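Local coordinates for hypothetical protein PH1819 (Pyrococcus horikoshii, PDB 2EEN) that is of unknown function but carries a CYTH domain, and so probably acts on or binds a phosphorylated substrate such as a nucleoside triphosphate or other organic phosphate, at residues G8-N11 against D12-E16; K155-E159 against L160-K164. All blocks are in the same frame, centred on the assembly; numbering follows the deposited sequence.

Contact 1 (8-16) comes first along the chain and contact 2 (155-164) close to its end, yet their centres lie about 10 Å apart, on the same side of the chain's centre. Contact 1 is the turn from strand 3-9 into helix 12-19. Contact 2 is the end of helix 146-160 and the loop after it. Tyr9 N lies 2.9 Å from Lys164 O, a probable hydrogen bond, and Ile14 CD1 packs on Gly161 O and Val162 CA. Both contacts lean on strand 131-139, the neighbour of 3-9 in the antiparallel sheet. Segments far apart in the chain thus meet at one side of the fold.

Contact 1 (G8-N11 against D12-E16); sequences GYAN and DEIFE
Asn11 caps helix 12-19, and its side chain accepts from the backbone of Ile14. The bond from Ile14 N to Asn11 OD1 is 2.7 Å long, with an N-H...O angle of 160°. The donor is tilted 23° from the plane of the amide. CG of Asn11 stands between its own backbone N and carbonyl carbon (chi1 52°), which swings OD1 over the first turn. Asn11 OD1 is also 2.8 Å from Glu13 N. The backbone carbonyl of Asn11 is satisfied too. Asn11 O accepts from Phe15 N at 3.0 Å, in a nearly straight bond that starts the helical pattern. Glu16 N to Asp12 O is the next bond of that pattern. With an alanine in place of Asn11, Ile14 N would probably lose its side-chain acceptor, and the first turn its cap.

Apolar contacts lie beside the cap. Ala10 CB touches the Phe15 ring obliquely, 3.4 Å from CE1. Ile14 holds CG1 anti to its carbonyl carbon, with the chain extended beyond it. Ile14 CD1 thereby reaches back to the strand end, 3.7 Å from Tyr9 O and 3.8 Å from Ala10 CA. The Asn11 and Ile14 side chains cross at about a right angle.

Tyr9 points away from the helix, and its OH is hydrogen-bonded to Glu166. Its ring meets that of Phe133. Backbone bonds join Gly8 to Ile134 and Ala10 to Lys132, so the strand end is tied to strand 131-139. Ile14 packs on Ile134 of that strand and on Val162 in the loop after helix 146-160. Phe15 touches Lys132. The turn thus seats helix 12-19 between strand 131-139 and that loop.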
# COMPACT_ATOMS: atom_id res chain seq x y z
N GLY A 8 -22.76 -10.32 -15.15
CA GLY A 8 -23.88 -11.20 -15.36
C GLY A 8 -23.43 -12.65 -15.31
O GLY A 8 -22.24 -12.94 -15.47
N TYR A 9 -24.36 -13.56 -15.06
CA TYR A 9 -24.01 -14.97 -15.04
C TYR A 9 -23.85 -15.36 -16.50
O TYR A 9 -24.54 -14.83 -17.37
CB TYR A 9 -25.11 -15.80 -14.38
CG TYR A 9 -25.17 -15.63 -12.89
CD1 TYR A 9 -25.72 -14.47 -12.32
CD2 TYR A 9 -24.63 -16.59 -12.04
CE1 TYR A 9 -25.72 -14.28 -10.95
CE2 TYR A 9 -24.63 -16.40 -10.66
CZ TYR A 9 -25.17 -15.25 -10.12
OH TYR A 9 -25.15 -15.05 -8.76
N ALA A 10 -22.93 -16.29 -16.77
CA ALA A 10 -22.70 -16.72 -18.14
C ALA A 10 -22.70 -18.23 -18.30
O ALA A 10 -23.01 -18.98 -17.37
CB ALA A 10 -21.38 -16.13 -18.65
N ASN A 11 -22.34 -18.67 -19.51
CA ASN A 11 -22.31 -20.08 -19.86
C ASN A 11 -21.52 -20.22 -21.15
O ASN A 11 -21.10 -19.21 -21.72
CB ASN A 11 -23.73 -20.59 -20.07
CG ASN A 11 -24.51 -19.72 -21.04
OD1 ASN A 11 -24.05 -19.43 -22.15
ND2 ASN A 11 -25.71 -19.30 -20.64
N ASP A 12 -21.33 -21.45 -21.62
CA ASP A 12 -20.57 -21.68 -22.84
C ASP A 12 -21.14 -20.90 -24.03
O ASP A 12 -20.39 -20.44 -24.89
CB ASP A 12 -20.56 -23.18 -23.20
CG ASP A 12 -19.76 -24.01 -22.21
OD1 ASP A 12 -18.64 -23.58 -21.84
OD2 ASP A 12 -20.23 -25.09 -21.82
N GLU A 13 -22.46 -20.76 -24.06
CA GLU A 13 -23.14 -20.04 -25.13
C GLU A 13 -22.71 -18.58 -25.18
O GLU A 13 -22.33 -18.07 -26.24
CB GLU A 13 -24.65 -20.12 -24.93
CG GLU A 13 -25.46 -19.21 -25.83
CD GLU A 13 -26.93 -19.18 -25.46
OE1 GLU A 13 -27.63 -20.19 -25.70
OE2 GLU A 13 -27.39 -18.15 -24.92
N ILE A 14 -22.79 -17.90 -24.04
CA ILE A 14 -22.41 -16.49 -23.97
C ILE A 14 -20.92 -16.33 -24.27
O ILE A 14 -20.52 -15.41 -24.99
CB ILE A 14 -22.75 -15.89 -22.59
CG1 ILE A 14 -24.27 -15.81 -22.43
CG2 ILE A 14 -22.13 -14.51 -22.44
CD1 ILE A 14 -24.74 -15.36 -21.06
N PHE A 15 -20.11 -17.22 -23.70
CA PHE A 15 -18.67 -17.19 -23.92
C PHE A 15 -18.33 -17.29 -25.40
O PHE A 15 -17.55 -16.50 -25.92
CB PHE A 15 -17.99 -18.33 -23.15
CG PHE A 15 -17.70 -18.00 -21.70
CD1 PHE A 15 -18.42 -17.03 -21.02
CD2 PHE A 15 -16.69 -18.69 -21.02
CE1 PHE A 15 -18.15 -16.73 -19.69
CE2 PHE A 15 -16.42 -18.40 -19.68
CZ PHE A 15 -17.15 -17.42 -19.01
N GLU A 16 -18.93 -18.26 -26.08
CA GLU A 16 -18.67 -18.44 -27.50
C GLU A 16 -19.09 -17.25 -28.34
O GLU A 16 -18.39 -16.87 -29.28
CB GLU A 16 -19.38 -19.69 -28.03
CG GLU A 16 -18.42 -20.76 -28.54
CD GLU A 16 -17.44 -20.23 -29.57
OE1 GLU A 16 -17.88 -19.73 -30.63
OE2 GLU A 16 -16.22 -20.33 -29.33

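Contact 2 (K155-E159 against L160-K164); sequences KILRE and LGVEK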
# COMPACT_ATOMS: atom_id res chain seq x y z
N LYS A 155 -26.92 -2.88 -22.16
CA LYS A 155 -27.42 -3.21 -23.49
C LYS A 155 -26.47 -4.15 -24.22
O LYS A 155 -26.90 -5.13 -24.84
CB LYS A 155 -27.63 -1.94 -24.32
CG LYS A 155 -28.11 -2.22 -25.74
CD LYS A 155 -28.53 -0.95 -26.45
CE LYS A 155 -29.30 -1.27 -27.73
NZ LYS A 155 -29.81 -0.05 -28.40
N ILE A 156 -25.17 -3.87 -24.15
CA ILE A 156 -24.18 -4.71 -24.80
C ILE A 156 -24.25 -6.15 -24.28
O ILE A 156 -24.24 -7.10 -25.06
CB ILE A 156 -22.76 -4.15 -24.59
CG1 ILE A 156 -22.62 -2.83 -25.35
CG2 ILE A 156 -21.72 -5.15 -25.07
CD1 ILE A 156 -21.36 -2.07 -25.02
N LEU A 157 -24.32 -6.31 -22.96
CA LEU A 157 -24.39 -7.64 -22.38
C LEU A 157 -25.69 -8.37 -22.72
O LEU A 157 -25.68 -9.56 -23.03
CB LEU A 157 -24.23 -7.58 -20.86
CG LEU A 157 -22.80 -7.25 -20.43
CD1 LEU A 157 -22.68 -7.37 -18.92
CD2 LEU A 157 -21.83 -8.20 -21.12
N ARG A 158 -26.81 -7.65 -22.68
CA ARG A 158 -28.08 -8.29 -23.01
C ARG A 158 -28.11 -8.72 -24.47
O ARG A 158 -28.70 -9.74 -24.82
CB ARG A 158 -29.25 -7.35 -22.68
CG ARG A 158 -29.55 -7.29 -21.19
CD ARG A 158 -30.83 -6.54 -20.87
NE ARG A 158 -31.22 -6.79 -19.49
CZ ARG A 158 -31.71 -7.94 -19.05
NH1 ARG A 158 -31.88 -8.96 -19.88
NH2 ARG A 158 -32.01 -8.09 -17.77
N GLU A 159 -27.43 -7.96 -25.32
CA GLU A 159 -27.38 -8.30 -26.74
C GLU A 159 -26.54 -9.55 -26.97
O GLU A 159 -26.61 -10.17 -28.03
CB GLU A 159 -26.82 -7.14 -27.55
CG GLU A 159 -27.76 -5.95 -27.63
CD GLU A 159 -28.95 -6.12 -28.58
OE1 GLU A 159 -29.09 -7.16 -29.26
OE2 GLU A 159 -29.74 -5.16 -28.65
N LEU A 160 -25.75 -9.93 -25.96
CA LEU A 160 -24.91 -11.12 -26.04
C LEU A 160 -25.61 -12.33 -25.44
O LEU A 160 -25.14 -13.46 -25.57
CB LEU A 160 -23.59 -10.87 -25.31
CG LEU A 160 -22.67 -9.87 -25.99
CD1 LEU A 160 -21.53 -9.51 -25.05
CD2 LEU A 160 -22.15 -10.45 -27.30
N GLY A 161 -26.73 -12.09 -24.77
CA GLY A 161 -27.47 -13.19 -24.18
C GLY A 161 -27.51 -13.20 -22.66
O GLY A 161 -28.11 -14.09 -22.07
N VAL A 162 -26.88 -12.21 -22.03
CA VAL A 162 -26.88 -12.14 -20.58
C VAL A 162 -28.26 -11.77 -20.07
O VAL A 162 -28.84 -10.77 -20.50
CB VAL A 162 -25.86 -11.10 -20.08
CG1 VAL A 162 -25.78 -11.12 -18.56
CG2 VAL A 162 -24.49 -11.39 -20.68
N GLU A 163 -28.79 -12.57 -19.15
CA GLU A 163 -30.13 -12.35 -18.60
C GLU A 163 -30.14 -12.01 -17.11
O GLU A 163 -30.91 -11.17 -16.66
CB GLU A 163 -31.00 -13.58 -18.82
CG GLU A 163 -31.27 -13.91 -20.27
CD GLU A 163 -32.01 -15.22 -20.43
OE1 GLU A 163 -33.03 -15.42 -19.73
OE2 GLU A 163 -31.57 -16.06 -21.24
N LYS A 164 -29.28 -12.67 -16.35
CA LYS A 164 -29.22 -12.43 -14.92
C LYS A 164 -27.98 -11.66 -14.51
O LYS A 164 -26.86 -12.15 -14.61
CB LYS A 164 -29.32 -13.75 -14.15
CG LYS A 164 -28.54 -14.90 -14.75
CD LYS A 164 -28.87 -16.20 -14.02
CE LYS A 164 -28.14 -17.39 -14.63
NZ LYS A 164 -28.53 -18.66 -13.96
O HOH W 1 -33.03 -10.91 -18.04
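Leu157 and Val162 meet across a Schellman motif that ends helix 146-160. Its two bonds back into the last turn run from Val162 N to Leu157 O, at 3.1 Å, and from Gly161 N to Arg158 O. Leu157 O has an additional donor in Leu160 N, at 3.0 Å. The two donors to Leu157 O come from opposite faces of the carbonyl plane. Gly161 turns the chain with a positive phi of 114°. A side chain at these angles would press on the carbonyl oxygen of Leu160.

The tight part packs apolar side chains on each other and on backbone carbonyls. Val162 CG2 lies 3.8 Å from Leu157 CB and 3.2 Å from Leu157 O. Leu160 CD1 is 4.2 Å from Leu157 CD2. Leu160 CG is anti to its carbonyl carbon (chi1 -69°), and Leu160 CG lies 3.3 Å from Ile156 O. This side faces Ile134 and Ile136 of strand 131-139, Ile122 of strand 120-127, and Lys17 and Val18 of helix 12-19.

The other side is loose and exposed to solvent. Here Arg158 runs extended from CG to NE alongside the departing loop. A water bridges Arg158 NH1 and Glu163 O. The water lies in the guanidinium plane, 2.9 Å from Arg158 NH1, and donates to Glu163 O at 2.5 Å.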